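Side-chain contacts in catalase (Corynebacterium glutamicum, PDB 4B7H), which breaks down hydrogen peroxide to water and oxygen with a heme cofactor, a reaction inhibited by nitric oxide: residues A[6-11]-A[100-105]; A[93-98]-A[135-140]; A[478-483]-A[490-495]. All coordinates share one frame; numbering follows the deposited sequence.

Contact 1. Residues A[6-11]-A[100-105]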
# COMPACT_ATOMS: atom_id res chain seq x y z
N ALA A 6 32.72 -1.22 -6.04
CA ALA A 6 31.32 -1.03 -5.66
C ALA A 6 31.07 0.25 -4.86
O ALA A 6 29.92 0.54 -4.52
CB ALA A 6 30.80 -2.25 -4.91
N ASP A 7 32.12 1.00 -4.54
CA ASP A 7 31.98 2.22 -3.73
C ASP A 7 30.98 3.22 -4.32
O ASP A 7 30.17 3.79 -3.58
CB ASP A 7 33.34 2.90 -3.52
CG ASP A 7 34.24 2.14 -2.56
OD1 ASP A 7 33.72 1.26 -1.84
OD2 ASP A 7 35.46 2.41 -2.52
N GLN A 8 31.04 3.42 -5.63
CA GLN A 8 30.09 4.26 -6.36
C GLN A 8 28.66 3.90 -5.99
O GLN A 8 27.86 4.76 -5.61
CB GLN A 8 30.30 4.09 -7.87
CG GLN A 8 30.40 2.62 -8.35
CD GLN A 8 30.64 2.49 -9.84
OE1 GLN A 8 31.50 1.72 -10.27
NE2 GLN A 8 29.88 3.22 -10.64
N ILE A 9 28.35 2.61 -6.07
CA ILE A 9 27.01 2.12 -5.82
C ILE A 9 26.61 2.29 -4.36
O ILE A 9 25.53 2.83 -4.05
CB ILE A 9 26.89 0.62 -6.21
CG1 ILE A 9 27.27 0.41 -7.68
CG2 ILE A 9 25.49 0.10 -5.92
CD1 ILE A 9 26.53 1.28 -8.61
N VAL A 10 27.47 1.86 -3.44
CA VAL A 10 27.09 1.85 -2.03
C VAL A 10 27.05 3.24 -1.38
O VAL A 10 26.48 3.39 -0.30
CB VAL A 10 27.93 0.88 -1.17
CG1 VAL A 10 27.81 -0.55 -1.70
CG2 VAL A 10 29.38 1.32 -1.10
N ASP A 11 27.65 4.23 -2.03
CA ASP A 11 27.59 5.59 -1.50
C ASP A 11 26.32 6.33 -1.93
O ASP A 11 25.99 7.36 -1.34
CB ASP A 11 28.84 6.38 -1.90
CG ASP A 11 30.07 5.99 -1.10
OD1 ASP A 11 29.94 5.24 -0.11
OD2 ASP A 11 31.17 6.45 -1.46
N VAL A 100 36.21 -5.77 -15.38
CA VAL A 100 36.01 -5.74 -13.93
C VAL A 100 34.67 -5.05 -13.69
O VAL A 100 34.45 -3.93 -14.15
CB VAL A 100 37.14 -4.97 -13.21
CG1 VAL A 100 36.89 -4.93 -11.71
CG2 VAL A 100 38.48 -5.61 -13.51
N THR A 101 33.78 -5.73 -12.97
CA THR A 101 32.41 -5.25 -12.81
C THR A 101 32.01 -5.22 -11.33
O THR A 101 32.23 -6.20 -10.62
CB THR A 101 31.43 -6.16 -13.58
OG1 THR A 101 31.86 -6.27 -14.95
CG2 THR A 101 30.00 -5.63 -13.52
N PRO A 102 31.41 -4.10 -10.86
CA PRO A 102 30.93 -4.10 -9.47
C PRO A 102 29.79 -5.10 -9.28
O PRO A 102 29.01 -5.34 -10.21
CB PRO A 102 30.40 -2.66 -9.28
CG PRO A 102 30.96 -1.86 -10.42
CD PRO A 102 31.11 -2.84 -11.56
N LEU A 103 29.67 -5.64 -8.07
CA LEU A 103 28.60 -6.58 -7.78
C LEU A 103 27.97 -6.36 -6.41
O LEU A 103 28.58 -5.76 -5.51
CB LEU A 103 29.10 -8.03 -7.91
CG LEU A 103 30.00 -8.58 -6.80
CD1 LEU A 103 29.23 -9.09 -5.58
CD2 LEU A 103 30.87 -9.69 -7.37
N ALA A 104 26.76 -6.87 -6.27
CA ALA A 104 26.10 -7.05 -4.98
C ALA A 104 25.80 -8.54 -4.84
O ALA A 104 25.66 -9.25 -5.84
CB ALA A 104 24.81 -6.27 -4.91
N VAL A 105 25.69 -9.01 -3.60
CA VAL A 105 25.26 -10.38 -3.34
C VAL A 105 24.35 -10.41 -2.13
O VAL A 105 24.55 -9.64 -1.20
CB VAL A 105 26.47 -11.35 -3.16
CG1 VAL A 105 27.22 -11.06 -1.85
CG2 VAL A 105 26.02 -12.80 -3.19
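Ala6 and Gln8 meet Pro102 on the outside of the catalase beta-barrel. The short N-terminal helix 7-11 lies there against strand 100-108. The contact is small and apolar, and no hydrogen bond crosses it. The Pro102 ring projects toward the helix and does most of the touching. Its CB lies 4.1 Å from Ala6 CA and 4.4 Å from Ala6 CB, so the residue just before the helix packs against the CB side of the proline ring. The Ala6 methyl also comes near the strand backbone, with CB 4.2 Å from Leu103 O.

Gln8 reaches the ring from another side. Its CG sits between the backbone N and the carbonyl carbon (chi1 48°), and the chain then runs on extended. This carries the amide group across Pro102 at about a right angle, with Gln8 CD 4.4 Å from Pro102 CG.

Further out, Leu103 leaves the backbone away from the helix and packs on Phe130 of the adjacent strand 125-132 and on Phe310 and Leu312 of strand 305-314. Strand 100-108 is held by backbone hydrogen bonds on both sides: Leu103 pairs with Gly78, and Pro102 with Tyr131. Ala6 and Val10 also pack on Phe77, which Ala104 touches too. Two salt bridges fix the polar side of the helix, Asp7 to Arg314 and Asp11 to Arg317. Ala6, just before the helix, accepts the backbone hydrogen bond that closes its first turn: Val10 N is 3.0 Å from Ala6 O.

Contact 2. Residues A[93-98]-A[135-140]. With HEM (protoporphyrin IX containing Fe), chain E.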
# COMPACT_ATOMS: atom_id res chain seq x y z
N ASP A 93 28.69 -8.15 -22.16
CA ASP A 93 29.77 -7.20 -21.89
C ASP A 93 30.60 -7.56 -20.65
O ASP A 93 31.83 -7.53 -20.71
CB ASP A 93 29.24 -5.78 -21.79
CG ASP A 93 30.34 -4.75 -21.89
OD1 ASP A 93 30.82 -4.49 -23.02
OD2 ASP A 93 30.74 -4.21 -20.83
N LEU A 94 29.94 -7.92 -19.56
CA LEU A 94 30.65 -8.17 -18.31
C LEU A 94 31.60 -9.38 -18.39
O LEU A 94 32.49 -9.52 -17.56
CB LEU A 94 29.68 -8.38 -17.13
CG LEU A 94 29.10 -9.79 -16.95
CD1 LEU A 94 28.42 -9.89 -15.59
CD2 LEU A 94 28.11 -10.15 -18.06
N PHE A 95 31.39 -10.25 -19.39
CA PHE A 95 32.18 -11.48 -19.50
C PHE A 95 33.33 -11.37 -20.50
O PHE A 95 34.05 -12.35 -20.72
CB PHE A 95 31.28 -12.68 -19.87
CG PHE A 95 30.36 -13.13 -18.76
CD1 PHE A 95 30.77 -13.11 -17.43
CD2 PHE A 95 29.09 -13.59 -19.06
CE1 PHE A 95 29.91 -13.54 -16.42
CE2 PHE A 95 28.23 -14.02 -18.06
CZ PHE A 95 28.64 -14.00 -16.74
N GLN A 96 33.50 -10.20 -21.11
CA GLN A 96 34.58 -10.01 -22.09
C GLN A 96 35.95 -9.93 -21.41
O GLN A 96 36.04 -9.63 -20.22
CB GLN A 96 34.30 -8.78 -22.96
CG GLN A 96 32.97 -8.84 -23.72
CD GLN A 96 32.83 -10.10 -24.55
OE1 GLN A 96 33.59 -10.32 -25.51
NE2 GLN A 96 31.86 -10.95 -24.21
N PRO A 97 37.03 -10.22 -22.15
CA PRO A 97 38.36 -10.31 -21.52
C PRO A 97 38.74 -9.08 -20.70
O PRO A 97 38.52 -7.94 -21.12
CB PRO A 97 39.30 -10.44 -22.73
CG PRO A 97 38.48 -11.14 -23.75
CD PRO A 97 37.08 -10.61 -23.57
N GLY A 98 39.27 -9.32 -19.51
CA GLY A 98 39.77 -8.25 -18.67
C GLY A 98 38.74 -7.41 -17.92
O GLY A 98 39.13 -6.56 -17.12
N GLY A 135 23.61 -2.86 -18.38
CA GLY A 135 22.52 -3.05 -17.44
C GLY A 135 22.87 -3.99 -16.30
O GLY A 135 23.93 -4.62 -16.29
N ASN A 136 21.97 -4.07 -15.31
CA ASN A 136 22.17 -4.99 -14.19
C ASN A 136 21.87 -6.41 -14.65
O ASN A 136 20.78 -6.69 -15.14
CB ASN A 136 21.28 -4.64 -13.00
CG ASN A 136 21.64 -3.30 -12.37
OD1 ASN A 136 22.75 -2.80 -12.57
ND2 ASN A 136 20.70 -2.71 -11.62
N TYR A 137 22.85 -7.29 -14.49
CA TYR A 137 22.67 -8.71 -14.79
C TYR A 137 22.67 -9.46 -13.46
O TYR A 137 23.69 -9.48 -12.76
CB TYR A 137 23.81 -9.21 -15.68
CG TYR A 137 23.76 -10.70 -15.96
CD1 TYR A 137 22.54 -11.37 -16.06
CD2 TYR A 137 24.92 -11.45 -16.13
CE1 TYR A 137 22.48 -12.73 -16.32
CE2 TYR A 137 24.87 -12.81 -16.39
CZ TYR A 137 23.65 -13.44 -16.48
OH TYR A 137 23.59 -14.79 -16.73
N ASP A 138 21.53 -10.04 -13.11
CA ASP A 138 21.44 -10.78 -11.86
C ASP A 138 21.46 -12.27 -12.14
O ASP A 138 20.74 -12.74 -13.03
CB ASP A 138 20.14 -10.48 -11.10
CG ASP A 138 20.02 -9.03 -10.66
OD1 ASP A 138 20.98 -8.24 -10.80
OD2 ASP A 138 18.94 -8.69 -10.14
N ILE A 139 22.29 -12.99 -11.40
CA ILE A 139 22.21 -14.45 -11.38
C ILE A 139 21.73 -14.83 -9.99
O ILE A 139 22.49 -14.81 -9.02
CB ILE A 139 23.55 -15.14 -11.72
CG1 ILE A 139 24.06 -14.66 -13.09
CG2 ILE A 139 23.37 -16.66 -11.71
CD1 ILE A 139 25.41 -15.21 -13.50
N VAL A 140 20.44 -15.12 -9.90
CA VAL A 140 19.80 -15.37 -8.63
C VAL A 140 19.85 -16.88 -8.43
O VAL A 140 18.95 -17.62 -8.86
CB VAL A 140 18.36 -14.81 -8.62
CG1 VAL A 140 17.71 -15.01 -7.26
CG2 VAL A 140 18.39 -13.32 -8.98
CHA HEM E . 13.44 -15.37 -3.74
CHB HEM E . 10.02 -16.97 -6.78
CHC HEM E . 12.67 -20.95 -7.56
CHD HEM E . 16.48 -18.58 -5.81
C1A HEM E . 12.29 -15.47 -4.47
C2A HEM E . 11.23 -14.47 -4.52
C3A HEM E . 10.30 -14.92 -5.38
C4A HEM E . 10.73 -16.20 -5.88
CMA HEM E . 8.99 -14.24 -5.80
CAA HEM E . 11.23 -13.14 -3.74
CBA HEM E . 11.96 -12.08 -4.55
CGA HEM E . 11.84 -10.70 -3.94
O1A HEM E . 12.85 -9.96 -4.02
O2A HEM E . 10.77 -10.33 -3.40
C1B HEM E . 10.42 -18.21 -7.24
C2B HEM E . 9.65 -19.08 -8.10
C3B HEM E . 10.38 -20.20 -8.29
C4B HEM E . 11.63 -20.03 -7.58
CMB HEM E . 8.24 -18.74 -8.64
CAB HEM E . 10.08 -21.45 -9.14
CBB HEM E . 9.29 -21.42 -10.21
C1C HEM E . 13.99 -20.59 -7.31
C2C HEM E . 15.19 -21.23 -7.82
C3C HEM E . 16.24 -20.55 -7.32
C4C HEM E . 15.73 -19.47 -6.51
CMC HEM E . 15.21 -22.47 -8.75
CAC HEM E . 17.76 -20.75 -7.56
CBC HEM E . 18.25 -21.27 -8.70
C1D HEM E . 16.00 -17.56 -5.04
C2D HEM E . 16.84 -16.73 -4.24
C3D HEM E . 15.92 -15.73 -3.59
C4D HEM E . 14.60 -16.04 -4.07
CMD HEM E . 18.35 -16.84 -4.06
CAD HEM E . 16.35 -14.61 -2.66
CBD HEM E . 16.95 -13.49 -3.50
CGD HEM E . 17.45 -12.47 -2.52
O1D HEM E . 16.90 -11.34 -2.48
O2D HEM E . 18.38 -12.80 -1.75
NA HEM E . 11.95 -16.51 -5.32
NB HEM E . 11.62 -18.81 -6.94
NC HEM E . 14.35 -19.52 -6.52
ND HEM E . 14.68 -17.14 -4.91
FE HEM E . 13.15 -18.03 -5.88
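Leu94 and Phe95 both meet one edge of the Tyr137 ring, side by side. They belong to the loop that leads into strand 100-108 of the catalase barrel; Tyr137 is on strand 135-142. Leu94 straddles one ring atom: CD1 and CD2 each lie 3.9 Å from Tyr137 CD2, and CD1 is in the plane of the ring. Phe95 takes the next atom, with CE2 3.9 Å and CZ 4.0 Å from Tyr137 CE2. Both side chains cross Tyr137 at about a right angle. Tyr137 CE2 approaches the Phe95 ring obliquely.

Leu94 and Phe95 are also packed on each other. Leu94 CG stands over its own backbone, flanked by N and C (chi1 84°), and this sets CD2 3.6 Å above the centre of the Phe95 ring. Phe95 meets Trp216 as well.

Three residues further along the strand lies the heme pocket, where Val140 CG1 is 3.6 Å from heme C2D. The Asn136 backbone O accepts a hydrogen bond from Asn26 ND2 of a neighbouring subunit.

Across the contact all is carbon against carbon. Tyr137 keeps its polar end apart: its buried hydroxyl is hydrogen-bonded to Tyr228 OH, so the apolar edge can pack without leaving that oxygen unsatisfied.

Contact 3. Residues A[478-483]-A[490-495]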
# COMPACT_ATOMS: atom_id res chain seq x y z
N ASN A 478 16.17 -37.94 11.53
CA ASN A 478 15.88 -36.82 12.44
C ASN A 478 14.76 -35.94 11.90
O ASN A 478 13.85 -35.57 12.64
CB ASN A 478 17.13 -35.97 12.67
CG ASN A 478 18.12 -36.61 13.63
OD1 ASN A 478 17.78 -37.54 14.35
ND2 ASN A 478 19.35 -36.10 13.64
N ALA A 479 14.84 -35.61 10.61
CA ALA A 479 13.85 -34.74 9.99
C ALA A 479 12.47 -35.40 9.89
O ALA A 479 11.46 -34.72 9.73
CB ALA A 479 14.33 -34.31 8.61
N MET A 480 12.42 -36.73 9.97
CA MET A 480 11.16 -37.45 9.93
C MET A 480 10.40 -37.44 11.25
O MET A 480 9.22 -37.77 11.29
CB MET A 480 11.39 -38.91 9.53
CG MET A 480 11.82 -39.09 8.08
SD MET A 480 12.44 -40.76 7.78
CE MET A 480 10.98 -41.77 8.08
N GLN A 481 11.07 -37.09 12.34
CA GLN A 481 10.42 -37.13 13.64
C GLN A 481 9.19 -36.22 13.66
O GLN A 481 9.28 -35.03 13.34
CB GLN A 481 11.38 -36.78 14.78
CG GLN A 481 12.61 -37.67 14.86
CD GLN A 481 12.30 -39.16 14.91
OE1 GLN A 481 12.98 -39.96 14.28
NE2 GLN A 481 11.27 -39.54 15.67
N GLY A 482 8.04 -36.79 13.97
CA GLY A 482 6.80 -36.03 13.99
C GLY A 482 5.85 -36.34 12.85
O GLY A 482 4.69 -35.92 12.89
N ILE A 483 6.30 -37.07 11.84
CA ILE A 483 5.38 -37.46 10.78
C ILE A 483 4.32 -38.43 11.30
O ILE A 483 4.52 -39.13 12.30
CB ILE A 483 6.09 -38.07 9.55
CG1 ILE A 483 6.81 -39.38 9.91
CG2 ILE A 483 7.02 -37.04 8.91
CD1 ILE A 483 7.51 -40.06 8.74
N ARG A 490 5.05 -43.87 3.09
CA ARG A 490 5.39 -43.04 1.93
C ARG A 490 6.86 -42.64 1.96
O ARG A 490 7.55 -42.69 0.94
CB ARG A 490 4.51 -41.79 1.85
CG ARG A 490 3.04 -42.08 1.59
CD ARG A 490 2.33 -40.85 1.06
NE ARG A 490 2.88 -40.45 -0.23
CZ ARG A 490 2.48 -40.94 -1.40
NH1 ARG A 490 1.51 -41.83 -1.45
NH2 ARG A 490 3.06 -40.53 -2.52
N VAL A 491 7.34 -42.26 3.14
CA VAL A 491 8.74 -41.85 3.27
C VAL A 491 9.67 -43.05 3.10
O VAL A 491 10.72 -42.94 2.46
CB VAL A 491 8.99 -41.11 4.60
CG1 VAL A 491 10.46 -40.74 4.73
CG2 VAL A 491 8.12 -39.85 4.67
N TYR A 492 9.29 -44.21 3.65
CA TYR A 492 10.09 -45.41 3.46
C TYR A 492 10.27 -45.72 1.97
O TYR A 492 11.38 -46.03 1.52
CB TYR A 492 9.46 -46.62 4.16
CG TYR A 492 9.29 -46.51 5.67
CD1 TYR A 492 10.12 -45.71 6.44
CD2 TYR A 492 8.28 -47.22 6.32
CE1 TYR A 492 9.96 -45.62 7.82
CE2 TYR A 492 8.11 -47.14 7.68
CZ TYR A 492 8.95 -46.34 8.43
OH TYR A 492 8.76 -46.26 9.79
N ASP A 493 9.17 -45.66 1.22
CA ASP A 493 9.19 -45.98 -0.21
C ASP A 493 10.04 -44.98 -0.99
O ASP A 493 10.79 -45.36 -1.88
CB ASP A 493 7.77 -45.96 -0.78
CG ASP A 493 6.94 -47.14 -0.33
OD1 ASP A 493 7.49 -48.13 0.21
OD2 ASP A 493 5.71 -47.07 -0.53
N TYR A 494 9.89 -43.71 -0.65
CA TYR A 494 10.61 -42.63 -1.30
C TYR A 494 12.12 -42.87 -1.19
O TYR A 494 12.83 -42.82 -2.20
CB TYR A 494 10.20 -41.34 -0.60
CG TYR A 494 10.77 -40.01 -1.04
CD1 TYR A 494 10.13 -39.25 -2.03
CD2 TYR A 494 11.86 -39.46 -0.39
CE1 TYR A 494 10.61 -37.98 -2.37
CE2 TYR A 494 12.34 -38.20 -0.72
CZ TYR A 494 11.72 -37.47 -1.71
OH TYR A 494 12.19 -36.22 -2.00
N TRP A 495 12.60 -43.14 0.01
CA TRP A 495 14.03 -43.37 0.18
C TRP A 495 14.51 -44.68 -0.44
O TRP A 495 15.60 -44.74 -1.00
CB TRP A 495 14.46 -43.20 1.64
CG TRP A 495 14.34 -41.76 2.02
CD1 TRP A 495 13.43 -41.20 2.88
CD2 TRP A 495 15.10 -40.68 1.47
NE1 TRP A 495 13.61 -39.83 2.92
CE2 TRP A 495 14.62 -39.49 2.06
CE3 TRP A 495 16.15 -40.60 0.54
CZ2 TRP A 495 15.15 -38.24 1.75
CZ3 TRP A 495 16.68 -39.37 0.24
CH2 TRP A 495 16.18 -38.20 0.84
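In the C-terminal helical region of the catalase, the turn that follows helix 466-479 packs against helix 487-498. Met480 and Ile483 of the turn meet Val491 and Tyr492 of the helix. The largest part falls to Met480 and Val491, whose side chains slide past each other in opposite directions. Val491 CG1 meets the end of the methionine, lying 3.5 Å from Met480 CE and 3.6 Å from Met480 SD. The methionine is bent at its last torsion (chi3 64°), which turns CE to lie between Val491 and Tyr492. The methyl reaches the tyrosine ring obliquely, with Met480 CE 4.0 Å from Tyr492 CE1.

The other branch of Val491 faces Ile483. These two meet tip to tip, with Ile483 CD1 4.1 Å from Val491 CG2. A type II beta turn from Met480 to Ile483 brings both residues to the same partner. It is closed by a hydrogen bond from Ile483 N to Met480 O, 3.1 Å long. Gly482 takes its third position with a positive phi of 108°.

Other helices pack round the cluster. Ile483 and Val491 both pack on Trp177 of helix 173-182, whose indole nitrogen bonds to Ala479 O. Ile483 and Tyr492 touch Tyr510 of helix 500-514, while Ala479 and Trp495 lean on helix 187-194.

From the N terminus, contact 1 closes the longest loop: the chain leaves helix 7-11 and returns about 90 residues later as strand 100-108. Contact 2 opens at 93-98, inside that loop, and closes at 135-140, beyond it, so the two cross. Their centres are about 13 Å apart, and they touch where Thr101 OG1 lies 3.7 Å from Leu94 CB. Both pack a segment against the same barrel sheet, contact 1 the first helix and contact 2 the loop before strand 100-108. Contact 3 follows in series far along the chain. It closes a short connection between helices 466-479 and 487-498, on the opposite side of the chain's centre.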